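Local structure of molybdopterin biosynthesis moeA protein (Pyrococcus horikoshii, 1WU2) at residues A[12-15]-A[16-20]; A[28-32]-A[33-37]; A[167-171]-A[172-176]; A[314-318]-A[319-323]. The protein probably takes part in molybdenum cofactor biosynthesis, where MoeA proteins act on molybdopterin to help insert the metal. All blocks are in the same frame, centred on the assembly; numbering follows the deposited sequence.

The four contacts are local ones, each within a continuous run of ten residues or fewer, and they gather in two pairs. Interactions 1 and 4, with centres 14 Å apart, touch: helix 10-20 lies against helix 300-319, and Lys317 NZ comes within 2.6 Å of Leu18 O, probably as a hydrogen bond. Interactions 2 and 3, 11 Å between centres, also meet: Leu32, just after strand 27-31, sets its CD2 3.7 Å from Lys170 CB of helix 163-171, and strand 27-31 itself pairs with strand 176-180. No contact joins the two pairs: interactions 2 and 4 come nearest, about 8 Å between nearest atoms, and the centres of 1 and 3 are 38 Å apart. Interactions 3 and 4 are both Schellman helix ends.

Interaction 1: A[12-15]-A[16-20]; sequences EALK and LLLDD
Lys15 and Asp19 face each other across one turn of helix 10-20 and are joined by a salt bridge, with Lys15 NZ 2.6 Å from Asp19 OD2. The ammonium approaches the syn lone pair, on the side of OD1. Lys15 starts out with CG anti to its backbone N (chi1 -163°), then bends at chi2 and again at chi4; this curls the chain round the carboxylate, and Lys15 CG, CD and CE all pass within about 3.6 Å of Asp19 OD2. The same oxygen, Asp19 OD2, lies 3.3 Å from Lys15 O, an acceptor beside an acceptor. The lysine charge probably eases that proximity.

On another side of the helix, Leu14 and Leu18 pack at an oblique angle. Leu14 CG is 3.7 Å from Leu18 CD1, and Leu14 CD1 lies about as near the same methyl. Leu18 has CG beside its backbone N (chi1 -69°), which brings Leu18 CG to 3.2 Å from Leu14 O. Glu12 and Leu16 run alongside, pointing the same way, in a looser touch of Glu12 CG on Leu16 CD1 at 4.2 Å. Along the backbone, the amides of Leu16 to Asp19 each donate to the carbonyl four residues back, the ordinary alpha-helical pattern.

The charged pair is on the exposed side of the helix. Ala13 and Leu17 are buried, packing on Phe310 of helix 300-319 and Phe276 of strand 276-277. Near the end of the helix, Asp20 OD2 bonds to Tyr289 OH of strand 288-290.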
ATOM      1  N   GLU A  12       2.662  26.417   7.310  1.00 32.70           N
ATOM      2  CA  GLU A  12       3.855  27.244   7.126  1.00 32.71           C
ATOM      3  C   GLU A  12       5.127  26.417   7.316  1.00 32.34           C
ATOM      4  O   GLU A  12       6.103  26.610   6.596  1.00 32.26           O
ATOM      5  CB  GLU A  12       3.869  28.432   8.097  1.00 32.90           C
ATOM      6  CG  GLU A  12       5.050  29.380   7.883  1.00 33.83           C
ATOM      7  CD  GLU A  12       5.047  30.592   8.804  1.00 35.08           C
ATOM      8  OE1 GLU A  12       4.196  30.674   9.717  1.00 35.98           O
ATOM      9  OE2 GLU A  12       5.916  31.471   8.609  1.00 36.21           O
ATOM     10  N   ALA A  13       5.107  25.512   8.292  1.00 31.98           N
ATOM     11  CA  ALA A  13       6.260  24.667   8.601  1.00 31.88           C
ATOM     12  C   ALA A  13       6.523  23.661   7.489  1.00 31.65           C
ATOM     13  O   ALA A  13       7.671  23.345   7.196  1.00 31.61           O
ATOM     14  CB  ALA A  13       6.046  23.929   9.915  1.00 31.87           C
ATOM     15  N   LEU A  14       5.452  23.160   6.881  1.00 31.42           N
ATOM     16  CA  LEU A  14       5.559  22.159   5.831  1.00 31.27           C
ATOM     17  C   LEU A  14       6.098  22.801   4.563  1.00 31.13           C
ATOM     18  O   LEU A  14       6.846  22.174   3.825  1.00 30.88           O
ATOM     19  CB  LEU A  14       4.198  21.505   5.561  1.00 31.25           C
ATOM     20  CG  LEU A  14       4.180  20.392   4.508  1.00 31.12           C
ATOM     21  CD1 LEU A  14       4.985  19.186   4.985  1.00 31.21           C
ATOM     22  CD2 LEU A  14       2.749  19.993   4.157  1.00 30.95           C
ATOM     23  N   LYS A  15       5.722  24.054   4.322  1.00 31.04           N
ATOM     24  CA  LYS A  15       6.203  24.791   3.156  1.00 31.16           C
ATOM     25  C   LYS A  15       7.682  25.166   3.299  1.00 30.82           C
ATOM     26  O   LYS A  15       8.444  25.060   2.342  1.00 30.73           O
ATOM     27  CB  LYS A  15       5.366  26.053   2.931  1.00 31.34           C
ATOM     28  CG  LYS A  15       5.521  26.665   1.541  1.00 32.29           C
ATOM     29  CD  LYS A  15       5.688  28.180   1.595  1.00 33.60           C
ATOM     30  CE  LYS A  15       5.406  28.831   0.243  1.00 34.20           C
ATOM     31  NZ  LYS A  15       6.478  28.561  -0.752  1.00 34.33           N
ATOM     32  N   LEU A  16       8.075  25.610   4.489  1.00 30.43           N
ATOM     33  CA  LEU A  16       9.460  25.995   4.748  1.00 30.21           C
ATOM     34  C   LEU A  16      10.369  24.788   4.561  1.00 29.99           C
ATOM     35  O   LEU A  16      11.424  24.886   3.936  1.00 29.93           O
ATOM     36  CB  LEU A  16       9.621  26.549   6.172  1.00 30.24           C
ATOM     37  CG  LEU A  16       9.105  27.963   6.450  1.00 30.03           C
ATOM     38  CD1 LEU A  16       9.076  28.240   7.950  1.00 29.62           C
ATOM     39  CD2 LEU A  16       9.946  29.013   5.735  1.00 30.16           C
ATOM     40  N   LEU A  17       9.928  23.651   5.094  1.00 29.75           N
ATOM     41  CA  LEU A  17      10.649  22.387   5.007  1.00 29.76           C
ATOM     42  C   LEU A  17      10.772  21.872   3.573  1.00 29.81           C
ATOM     43  O   LEU A  17      11.863  21.525   3.130  1.00 29.82           O
ATOM     44  CB  LEU A  17       9.945  21.333   5.869  1.00 29.76           C
ATOM     45  CG  LEU A  17      10.644  19.976   6.027  1.00 29.72           C
ATOM     46  CD1 LEU A  17      10.595  19.510   7.475  1.00 29.92           C
ATOM     47  CD2 LEU A  17      10.034  18.920   5.115  1.00 29.55           C
ATOM     48  N   LEU A  18       9.654  21.822   2.855  1.00 29.92           N
ATOM     49  CA  LEU A  18       9.617  21.224   1.515  1.00 30.07           C
ATOM     50  C   LEU A  18      10.277  22.099   0.447  1.00 30.28           C
ATOM     51  O   LEU A  18      10.819  21.578  -0.524  1.00 30.22           O
ATOM     52  CB  LEU A  18       8.175  20.897   1.098  1.00 29.96           C
ATOM     53  CG  LEU A  18       7.474  19.759   1.842  1.00 29.84           C
ATOM     54  CD1 LEU A  18       6.028  19.644   1.382  1.00 29.03           C
ATOM     55  CD2 LEU A  18       8.209  18.430   1.652  1.00 30.33           C
ATOM     56  N   ASP A  19      10.224  23.419   0.622  1.00 30.63           N
ATOM     57  CA  ASP A  19      10.943  24.350  -0.249  1.00 31.03           C
ATOM     58  C   ASP A  19      12.459  24.143  -0.139  1.00 31.35           C
ATOM     59  O   ASP A  19      13.191  24.392  -1.094  1.00 31.45           O
ATOM     60  CB  ASP A  19      10.604  25.810   0.093  1.00 31.10           C
ATOM     61  CG  ASP A  19       9.221  26.243  -0.401  1.00 31.53           C
ATOM     62  OD1 ASP A  19       8.563  25.507  -1.173  1.00 31.59           O
ATOM     63  OD2 ASP A  19       8.711  27.332  -0.055  1.00 31.95           O
ATOM     64  N   ASP A  20      12.918  23.697   1.029  1.00 31.76           N
ATOM     65  CA  ASP A  20      14.331  23.381   1.255  1.00 32.26           C
ATOM     66  C   ASP A  20      14.764  22.060   0.602  1.00 32.73           C
ATOM     67  O   ASP A  20      15.952  21.846   0.364  1.00 32.58           O
ATOM     68  CB  ASP A  20      14.618  23.330   2.763  1.00 32.31           C
ATOM     69  CG  ASP A  20      16.093  23.505   3.089  1.00 32.45           C
ATOM     70  OD1 ASP A  20      16.678  24.524   2.676  1.00 33.02           O
ATOM     71  OD2 ASP A  20      16.745  22.683   3.766  1.00 32.26           O
TER

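Interaction 2: A[28-32]-A[33-37]; sequences EKVPL and REAVG
Pro31 and Glu34 meet across a tight turn at the end of strand 27-31. The Glu34 chain, with CG held beside its own backbone N (chi1 -46°), crosses the proline ring at a slant, and its OE1 rests 3.5 Å from Pro31 CG. Both residues have solvent on this flank, and the touch is one of carboxylate against ring methylene.

The inner flank is closer knit. Ala35 directs its methyl at the backbone of the turn, with Ala35 CB 3.4 Å from Leu32 O and 3.6 Å from Pro31 O. Val30 adds a methyl, though at a more relaxed spacing, Val30 CG2 to Ala35 CB being 4.4 Å. This buried patch continues onto Val177 and Val179 of strand 176-180 and onto Val166 of helix 163-171, which Leu32 also touches.

Between the two flanks runs a short 3-10 turn through Leu32 and Arg33. Its signature is a pair of backbone bonds that each span three residues: Glu34 N to Pro31 O at 3.0 Å, and Ala35 N to Leu32 O at 3.2 Å. The turn follows strand 27-31, which pairs antiparallel with 176-180 through backbone bonds of Val30 with Val177 and Glu28 with Val179.

On the solvent side, the end of the Arg33 side chain leads away from the turn. The chain bends at chi2, and NH1 forms a salt bridge with Glu221 OE1 of the second subunit, while the side chain also packs on Pro227 of that subunit.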
ATOM      1  N   GLU A  28      18.818   5.206 -11.888  1.00 36.84           N
ATOM      2  CA  GLU A  28      19.466   3.927 -12.175  1.00 36.59           C
ATOM      3  C   GLU A  28      18.496   2.949 -12.840  1.00 36.29           C
ATOM      4  O   GLU A  28      17.284   3.026 -12.643  1.00 36.18           O
ATOM      5  CB  GLU A  28      20.042   3.309 -10.897  1.00 36.62           C
ATOM      6  CG  GLU A  28      19.007   2.749  -9.930  1.00 36.84           C
ATOM      7  CD  GLU A  28      19.614   2.318  -8.610  1.00 37.37           C
ATOM      8  OE1 GLU A  28      18.972   2.531  -7.564  1.00 37.54           O
ATOM      9  OE2 GLU A  28      20.737   1.765  -8.613  1.00 37.78           O
ATOM     10  N   LYS A  29      19.041   2.022 -13.620  1.00 35.96           N
ATOM     11  CA  LYS A  29      18.235   1.032 -14.323  1.00 35.77           C
ATOM     12  C   LYS A  29      18.144  -0.228 -13.468  1.00 35.46           C
ATOM     13  O   LYS A  29      19.163  -0.845 -13.151  1.00 35.50           O
ATOM     14  CB  LYS A  29      18.846   0.713 -15.695  1.00 35.81           C
ATOM     15  CG  LYS A  29      18.227   1.484 -16.870  1.00 36.22           C
ATOM     16  CD  LYS A  29      19.153   2.583 -17.411  1.00 36.79           C
ATOM     17  CE  LYS A  29      18.997   2.779 -18.922  1.00 37.16           C
ATOM     18  NZ  LYS A  29      19.978   1.960 -19.702  1.00 37.36           N
ATOM     19  N   VAL A  30      16.924  -0.595 -13.084  1.00 35.09           N
ATOM     20  CA  VAL A  30      16.684  -1.809 -12.303  1.00 34.88           C
ATOM     21  C   VAL A  30      15.884  -2.807 -13.135  1.00 34.85           C
ATOM     22  O   VAL A  30      15.053  -2.403 -13.944  1.00 34.54           O
ATOM     23  CB  VAL A  30      15.946  -1.510 -10.973  1.00 34.82           C
ATOM     24  CG1 VAL A  30      16.753  -0.534 -10.124  1.00 34.63           C
ATOM     25  CG2 VAL A  30      14.527  -0.973 -11.217  1.00 34.91           C
ATOM     26  N   PRO A  31      16.127  -4.104 -12.940  1.00 34.88           N
ATOM     27  CA  PRO A  31      15.418  -5.135 -13.706  1.00 34.93           C
ATOM     28  C   PRO A  31      13.942  -5.217 -13.326  1.00 34.94           C
ATOM     29  O   PRO A  31      13.581  -4.830 -12.218  1.00 34.97           O
ATOM     30  CB  PRO A  31      16.151  -6.425 -13.329  1.00 34.88           C
ATOM     31  CG  PRO A  31      16.746  -6.149 -12.005  1.00 35.05           C
ATOM     32  CD  PRO A  31      17.082  -4.692 -11.984  1.00 34.83           C
ATOM     33  N   LEU A  32      13.117  -5.705 -14.250  1.00 34.98           N
ATOM     34  CA  LEU A  32      11.673  -5.842 -14.041  1.00 35.15           C
ATOM     35  C   LEU A  32      11.317  -6.606 -12.764  1.00 35.23           C
ATOM     36  O   LEU A  32      10.362  -6.255 -12.076  1.00 35.15           O
ATOM     37  CB  LEU A  32      11.025  -6.534 -15.251  1.00 35.06           C
ATOM     38  CG  LEU A  32      10.456  -5.646 -16.364  1.00 35.36           C
ATOM     39  CD1 LEU A  32      11.369  -4.483 -16.723  1.00 35.44           C
ATOM     40  CD2 LEU A  32      10.151  -6.482 -17.602  1.00 35.31           C
ATOM     41  N   ARG A  33      12.093  -7.641 -12.456  1.00 35.47           N
ATOM     42  CA  ARG A  33      11.854  -8.484 -11.283  1.00 35.76           C
ATOM     43  C   ARG A  33      11.959  -7.721  -9.954  1.00 35.29           C
ATOM     44  O   ARG A  33      11.340  -8.112  -8.968  1.00 35.34           O
ATOM     45  CB  ARG A  33      12.834  -9.665 -11.283  1.00 36.18           C
ATOM     46  CG  ARG A  33      12.408 -10.844 -10.419  1.00 37.96           C
ATOM     47  CD  ARG A  33      11.265 -11.662 -10.995  1.00 40.24           C
ATOM     48  NE  ARG A  33      11.254 -13.028 -10.467  1.00 42.47           N
ATOM     49  CZ  ARG A  33      10.821 -13.380  -9.255  1.00 44.35           C
ATOM     50  NH1 ARG A  33      10.349 -12.474  -8.402  1.00 44.63           N
ATOM     51  NH2 ARG A  33      10.860 -14.657  -8.889  1.00 45.15           N
ATOM     52  N   GLU A  34      12.747  -6.648  -9.934  1.00 34.71           N
ATOM     53  CA  GLU A  34      12.943  -5.828  -8.738  1.00 34.31           C
ATOM     54  C   GLU A  34      12.363  -4.406  -8.879  1.00 33.54           C
ATOM     55  O   GLU A  34      12.755  -3.496  -8.148  1.00 33.51           O
ATOM     56  CB  GLU A  34      14.444  -5.746  -8.419  1.00 34.42           C
ATOM     57  CG  GLU A  34      15.167  -7.087  -8.479  1.00 35.36           C
ATOM     58  CD  GLU A  34      16.606  -7.011  -7.992  1.00 36.89           C
ATOM     59  OE1 GLU A  34      17.397  -6.238  -8.584  1.00 37.21           O
ATOM     60  OE2 GLU A  34      16.947  -7.731  -7.021  1.00 37.41           O
ATOM     61  N   ALA A  35      11.414  -4.229  -9.797  1.00 32.67           N
ATOM     62  CA  ALA A  35      10.903  -2.899 -10.151  1.00 32.04           C
ATOM     63  C   ALA A  35       9.683  -2.450  -9.342  1.00 31.35           C
ATOM     64  O   ALA A  35       9.400  -1.260  -9.283  1.00 31.07           O
ATOM     65  CB  ALA A  35      10.582  -2.840 -11.644  1.00 31.99           C
ATOM     66  N   VAL A  36       8.960  -3.388  -8.734  1.00 30.76           N
ATOM     67  CA  VAL A  36       7.735  -3.056  -7.997  1.00 30.37           C
ATOM     68  C   VAL A  36       8.048  -2.201  -6.760  1.00 30.08           C
ATOM     69  O   VAL A  36       8.930  -2.541  -5.973  1.00 29.93           O
ATOM     70  CB  VAL A  36       6.963  -4.327  -7.566  1.00 30.30           C
ATOM     71  CG1 VAL A  36       5.782  -3.970  -6.660  1.00 30.16           C
ATOM     72  CG2 VAL A  36       6.475  -5.105  -8.788  1.00 30.22           C
ATOM     73  N   GLY A  37       7.321  -1.095  -6.605  1.00 29.71           N
ATOM     74  CA  GLY A  37       7.513  -0.178  -5.490  1.00 29.45           C
ATOM     75  C   GLY A  37       8.460   0.970  -5.801  1.00 29.31           C
ATOM     76  O   GLY A  37       8.577   1.915  -5.021  1.00 29.24           O
TER

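Interaction 3: A[167-171]-A[172-176]; sequences AMLKA and LGIKK
Leu169 and Ile174 bracket the end of helix 163-171, where the backbone turns out of the helix through a Schellman motif. Gly173 carries the positive phi (79°) that takes the chain out of the helix. Ile174 N then reaches back to Leu169 O at 3.0 Å with a fairly straight N-H angle of 164°, while Gly173 N bonds to Lys170 O at 3.2 Å. Leu172 N is less well placed: it makes only weak bonds, shared between Met168 O at 3.1 Å and Leu169 O.

The two residues joined by the Ile174 N to Leu169 O bond also touch through their side chains. Leu169 CD2 and Ile174 CD1 lie 3.6 Å apart, the apolar contact that commonly accompanies this motif. Leu172, in the same helix end, has CG beside its own backbone N (chi1 -55°), which brings Leu172 CG within 3.2 Å of Met168 O and turns CD2 toward the neighbouring side chain. Met168, a selenomethionine, meets it with its bent chain: Met168 SE lies 3.9 Å from Leu172 CD2, the two crossing at a slant.

Leu169, Leu172 and Ile174 all pack on Ile44 of strand 44-45. Lys170 instead points to the second subunit, where its NZ forms a salt bridge with Glu196 OE2.

Chemically, the work is divided. Leu169 O and Lys170 O accept sound backbone bonds, and Met168 O a weak one; the cap is thus made by backbone bonds, while its flank toward Ile44 is apolar.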
ATOM      1  N   ALA A 167       4.382  -5.248 -16.292  1.00 27.17           N
ATOM      2  CA  ALA A 167       3.966  -6.065 -17.423  1.00 27.19           C
ATOM      3  C   ALA A 167       3.921  -5.238 -18.704  1.00 27.32           C
ATOM      4  O   ALA A 167       4.278  -5.730 -19.774  1.00 27.07           O
ATOM      5  CB  ALA A 167       2.603  -6.675 -17.146  1.00 27.22           C
HETATM    6  N   MSE A 168       3.473  -3.989 -18.587  1.00 27.59           N
HETATM    7  CA  MSE A 168       3.441  -3.058 -19.714  1.00 27.89           C
HETATM    8  C   MSE A 168       4.856  -2.741 -20.159  1.00 27.84           C
HETATM    9  O   MSE A 168       5.095  -2.517 -21.342  1.00 27.80           O
HETATM   10  CB  MSE A 168       2.719  -1.760 -19.335  1.00 28.15           C
HETATM   11  CG  MSE A 168       2.722  -0.684 -20.425  1.00 29.08           C
HETATM   12 SE   MSE A 168       1.812  -1.250 -22.051  1.00 33.12          SE
HETATM   13  CE  MSE A 168      -0.019  -0.716 -21.547  1.00 31.91           C
ATOM     14  N   LEU A 169       5.781  -2.717 -19.201  1.00 27.71           N
ATOM     15  CA  LEU A 169       7.189  -2.478 -19.485  1.00 27.62           C
ATOM     16  C   LEU A 169       7.767  -3.627 -20.304  1.00 27.66           C
ATOM     17  O   LEU A 169       8.534  -3.399 -21.233  1.00 27.48           O
ATOM     18  CB  LEU A 169       7.980  -2.291 -18.186  1.00 27.66           C
ATOM     19  CG  LEU A 169       7.786  -0.951 -17.466  1.00 27.53           C
ATOM     20  CD1 LEU A 169       8.447  -0.969 -16.096  1.00 27.86           C
ATOM     21  CD2 LEU A 169       8.337   0.195 -18.294  1.00 27.56           C
ATOM     22  N   LYS A 170       7.379  -4.858 -19.974  1.00 27.66           N
ATOM     23  CA  LYS A 170       7.808  -6.021 -20.743  1.00 27.78           C
ATOM     24  C   LYS A 170       7.170  -6.038 -22.131  1.00 27.76           C
ATOM     25  O   LYS A 170       7.778  -6.518 -23.086  1.00 27.80           O
ATOM     26  CB  LYS A 170       7.484  -7.327 -20.016  1.00 27.83           C
ATOM     27  CG  LYS A 170       8.310  -8.503 -20.537  1.00 28.55           C
ATOM     28  CD  LYS A 170       7.942  -9.803 -19.858  1.00 29.39           C
ATOM     29  CE  LYS A 170       8.616 -10.984 -20.541  1.00 29.91           C
ATOM     30  NZ  LYS A 170       8.632 -12.195 -19.668  1.00 30.03           N
ATOM     31  N   ALA A 171       5.951  -5.512 -22.236  1.00 27.64           N
ATOM     32  CA  ALA A 171       5.255  -5.409 -23.516  1.00 27.74           C
ATOM     33  C   ALA A 171       5.969  -4.440 -24.456  1.00 27.72           C
ATOM     34  O   ALA A 171       5.912  -4.606 -25.676  1.00 27.66           O
ATOM     35  CB  ALA A 171       3.799  -4.975 -23.306  1.00 27.67           C
ATOM     36  N   LEU A 172       6.644  -3.445 -23.882  1.00 28.00           N
ATOM     37  CA  LEU A 172       7.405  -2.455 -24.643  1.00 28.34           C
ATOM     38  C   LEU A 172       8.865  -2.878 -24.894  1.00 28.71           C
ATOM     39  O   LEU A 172       9.611  -2.162 -25.557  1.00 28.61           O
ATOM     40  CB  LEU A 172       7.402  -1.105 -23.916  1.00 28.33           C
ATOM     41  CG  LEU A 172       6.086  -0.421 -23.509  1.00 28.37           C
ATOM     42  CD1 LEU A 172       6.286   1.092 -23.450  1.00 28.19           C
ATOM     43  CD2 LEU A 172       4.911  -0.773 -24.416  1.00 28.25           C
ATOM     44  N   GLY A 173       9.272  -4.022 -24.349  1.00 29.29           N
ATOM     45  CA  GLY A 173      10.620  -4.536 -24.535  1.00 29.78           C
ATOM     46  C   GLY A 173      11.683  -3.882 -23.662  1.00 30.21           C
ATOM     47  O   GLY A 173      12.853  -3.848 -24.039  1.00 30.50           O
ATOM     48  N   ILE A 174      11.285  -3.368 -22.500  1.00 30.67           N
ATOM     49  CA  ILE A 174      12.218  -2.742 -21.564  1.00 31.15           C
ATOM     50  C   ILE A 174      12.651  -3.772 -20.524  1.00 31.40           C
ATOM     51  O   ILE A 174      11.838  -4.224 -19.726  1.00 31.61           O
ATOM     52  CB  ILE A 174      11.570  -1.512 -20.877  1.00 31.16           C
ATOM     53  CG1 ILE A 174      11.146  -0.473 -21.919  1.00 31.21           C
ATOM     54  CG2 ILE A 174      12.539  -0.866 -19.885  1.00 31.40           C
ATOM     55  CD1 ILE A 174      10.019   0.423 -21.459  1.00 31.55           C
ATOM     56  N   LYS A 175      13.929  -4.145 -20.549  1.00 31.78           N
ATOM     57  CA  LYS A 175      14.479  -5.127 -19.615  1.00 32.05           C
ATOM     58  C   LYS A 175      14.806  -4.491 -18.266  1.00 32.02           C
ATOM     59  O   LYS A 175      14.541  -5.078 -17.212  1.00 31.98           O
ATOM     60  CB  LYS A 175      15.744  -5.764 -20.195  1.00 32.28           C
ATOM     61  CG  LYS A 175      15.506  -6.616 -21.437  1.00 33.20           C
ATOM     62  CD  LYS A 175      16.812  -7.194 -21.964  1.00 34.70           C
ATOM     63  CE  LYS A 175      16.590  -8.445 -22.806  1.00 35.61           C
ATOM     64  NZ  LYS A 175      17.837  -9.259 -22.922  1.00 36.61           N
ATOM     65  N   LYS A 176      15.403  -3.303 -18.310  1.00 31.96           N
ATOM     66  CA  LYS A 176      15.759  -2.557 -17.107  1.00 31.94           C
ATOM     67  C   LYS A 176      15.216  -1.129 -17.201  1.00 31.53           C
ATOM     68  O   LYS A 176      15.648  -0.344 -18.052  1.00 31.48           O
ATOM     69  CB  LYS A 176      17.275  -2.547 -16.916  1.00 32.08           C
ATOM     70  CG  LYS A 176      17.889  -3.933 -16.737  1.00 33.07           C
ATOM     71  CD  LYS A 176      19.413  -3.871 -16.621  1.00 34.12           C
ATOM     72  CE  LYS A 176      19.862  -3.410 -15.238  1.00 34.91           C
ATOM     73  NZ  LYS A 176      20.355  -4.537 -14.397  1.00 35.75           N
TER

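Interaction 4: A[314-318]-A[319-323]; sequences ALAKM and VGAQN
Ala316 and Ala321 touch methyl to methyl, Ala316 CB lying 4.1 Å from Ala321 CB, beside the backbone bond that ties the same two residues. Ala321 N donates to Ala316 O at 2.8 Å, in the carbonyl plane. A water sits beside this bond, donating to Ala321 O at 2.7 Å and more weakly to Ala316 O at 2.9 Å. Ala316 O therefore takes a bond from the amide and a weak one from the water.

The bend that allows this is made at Gly320, with a phi of 64°. It is the C-prime residue of a Schellman motif ending helix 300-319, and the second bond of that motif, Gly320 N to Lys317 O at 3.4 Å, is weak. Just before it, Val319 N makes a weak bond to Leu315 O. The Val319 side chain folds back over the last turn: CG2 takes the crowded position between backbone N and carbonyl carbon, which sets Val319 CG2 3.6 Å from Leu315 O and almost as close to Ala316 O.

Further out, other parts of the chain meet this end. Ala316 packs on Tyr324 and Ala321 on Phe224, while Gln322 bonds through its backbone to Gly158. Lys317 NZ bonds to the carbonyls of Leu18 and Ile21, and Met318, a selenomethionine, packs on Ile21 and joins Ile24 through its backbone. In the fold, Ala314 lies against Leu17 and Leu18 of helix 10-20, whereas Leu315 and Met318 rest on Asp252 of strand 252-255, so this last part of helix 300-319 touches both helix 10-20 and strand 252-255.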
ATOM      1  N   ALA A 314       8.454  14.849   2.304  1.00 24.55           N
ATOM      2  CA  ALA A 314       9.798  15.201   1.843  1.00 24.88           C
ATOM      3  C   ALA A 314      10.381  14.100   0.963  1.00 25.12           C
ATOM      4  O   ALA A 314      10.922  14.373  -0.104  1.00 25.22           O
ATOM      5  CB  ALA A 314      10.720  15.467   3.029  1.00 24.88           C
ATOM      6  N   LEU A 315      10.269  12.859   1.422  1.00 25.50           N
ATOM      7  CA  LEU A 315      10.738  11.696   0.669  1.00 25.81           C
ATOM      8  C   LEU A 315      10.037  11.577  -0.686  1.00 26.05           C
ATOM      9  O   LEU A 315      10.672  11.273  -1.694  1.00 25.85           O
ATOM     10  CB  LEU A 315      10.514  10.417   1.477  1.00 25.74           C
ATOM     11  CG  LEU A 315      11.443  10.240   2.677  1.00 26.11           C
ATOM     12  CD1 LEU A 315      10.867   9.230   3.655  1.00 25.98           C
ATOM     13  CD2 LEU A 315      12.834   9.806   2.226  1.00 26.47           C
ATOM     14  N   ALA A 316       8.729  11.823  -0.694  1.00 26.37           N
ATOM     15  CA  ALA A 316       7.938  11.784  -1.920  1.00 26.59           C
ATOM     16  C   ALA A 316       8.375  12.869  -2.900  1.00 26.77           C
ATOM     17  O   ALA A 316       8.398  12.644  -4.102  1.00 26.85           O
ATOM     18  CB  ALA A 316       6.454  11.926  -1.601  1.00 26.64           C
ATOM     19  N   LYS A 317       8.727  14.041  -2.383  1.00 27.16           N
ATOM     20  CA  LYS A 317       9.214  15.139  -3.218  1.00 27.45           C
ATOM     21  C   LYS A 317      10.577  14.823  -3.835  1.00 28.15           C
ATOM     22  O   LYS A 317      10.864  15.239  -4.956  1.00 28.22           O
ATOM     23  CB  LYS A 317       9.300  16.440  -2.411  1.00 27.31           C
ATOM     24  CG  LYS A 317       9.184  17.697  -3.268  1.00 26.63           C
ATOM     25  CD  LYS A 317      10.007  18.842  -2.724  1.00 25.63           C
ATOM     26  CE  LYS A 317      10.033  20.006  -3.699  1.00 25.42           C
ATOM     27  NZ  LYS A 317      10.453  21.259  -3.030  1.00 25.20           N
HETATM   28  N   MSE A 318      11.402  14.076  -3.104  1.00 28.98           N
HETATM   29  CA  MSE A 318      12.765  13.758  -3.533  1.00 29.71           C
HETATM   30  C   MSE A 318      12.790  12.781  -4.717  1.00 29.55           C
HETATM   31  O   MSE A 318      13.674  12.859  -5.563  1.00 29.57           O
HETATM   32  CB  MSE A 318      13.583  13.204  -2.358  1.00 30.26           C
HETATM   33  CG  MSE A 318      13.950  14.259  -1.325  1.00 32.68           C
HETATM   34 SE   MSE A 318      14.896  13.554   0.244  1.00 40.07          SE
HETATM   35  CE  MSE A 318      16.626  14.237  -0.179  1.00 38.51           C
ATOM     36  N   VAL A 319      11.818  11.874  -4.776  1.00 29.45           N
ATOM     37  CA  VAL A 319      11.684  10.951  -5.907  1.00 29.29           C
ATOM     38  C   VAL A 319      10.585  11.380  -6.894  1.00 29.23           C
ATOM     39  O   VAL A 319      10.376  10.727  -7.917  1.00 29.27           O
ATOM     40  CB  VAL A 319      11.411   9.503  -5.432  1.00 29.41           C
ATOM     41  CG1 VAL A 319      12.554   9.003  -4.558  1.00 29.51           C
ATOM     42  CG2 VAL A 319      10.069   9.392  -4.695  1.00 29.26           C
ATOM     43  N   GLY A 320       9.895  12.477  -6.592  1.00 29.03           N
ATOM     44  CA  GLY A 320       8.784  12.941  -7.407  1.00 28.95           C
ATOM     45  C   GLY A 320       7.608  11.979  -7.451  1.00 28.86           C
ATOM     46  O   GLY A 320       6.917  11.891  -8.465  1.00 28.78           O
ATOM     47  N   ALA A 321       7.384  11.261  -6.352  1.00 28.80           N
ATOM     48  CA  ALA A 321       6.309  10.277  -6.261  1.00 28.81           C
ATOM     49  C   ALA A 321       4.935  10.911  -6.439  1.00 28.92           C
ATOM     50  O   ALA A 321       4.651  11.971  -5.877  1.00 28.71           O
ATOM     51  CB  ALA A 321       6.372   9.546  -4.927  1.00 28.79           C
ATOM     52  N   GLN A 322       4.097  10.248  -7.230  1.00 29.17           N
ATOM     53  CA  GLN A 322       2.714  10.657  -7.443  1.00 29.54           C
ATOM     54  C   GLN A 322       1.795   9.578  -6.886  1.00 29.59           C
ATOM     55  O   GLN A 322       2.070   8.391  -7.044  1.00 29.34           O
ATOM     56  CB  GLN A 322       2.444  10.868  -8.937  1.00 29.71           C
ATOM     57  CG  GLN A 322       1.933  12.272  -9.290  1.00 30.46           C
ATOM     58  CD  GLN A 322       3.042  13.261  -9.601  1.00 30.97           C
ATOM     59  OE1 GLN A 322       2.776  14.353 -10.109  1.00 30.97           O
ATOM     60  NE2 GLN A 322       4.282  12.888  -9.305  1.00 30.07           N
ATOM     61  N   ASN A 323       0.719   9.996  -6.221  1.00 29.84           N
ATOM     62  CA  ASN A 323      -0.285   9.079  -5.677  1.00 29.96           C
ATOM     63  C   ASN A 323       0.313   8.102  -4.664  1.00 30.07           C
ATOM     64  O   ASN A 323       0.153   6.884  -4.779  1.00 30.05           O
ATOM     65  CB  ASN A 323      -1.001   8.327  -6.809  1.00 30.07           C
ATOM     66  CG  ASN A 323      -1.661   9.261  -7.809  1.00 30.27           C
ATOM     67  OD1 ASN A 323      -1.439   9.157  -9.015  1.00 30.81           O
ATOM     68  ND2 ASN A 323      -2.491  10.170  -7.310  1.00 30.03           N
TER
HETATM   69  O   HOH W   1       5.978  14.082  -4.943  1.00 45.25           O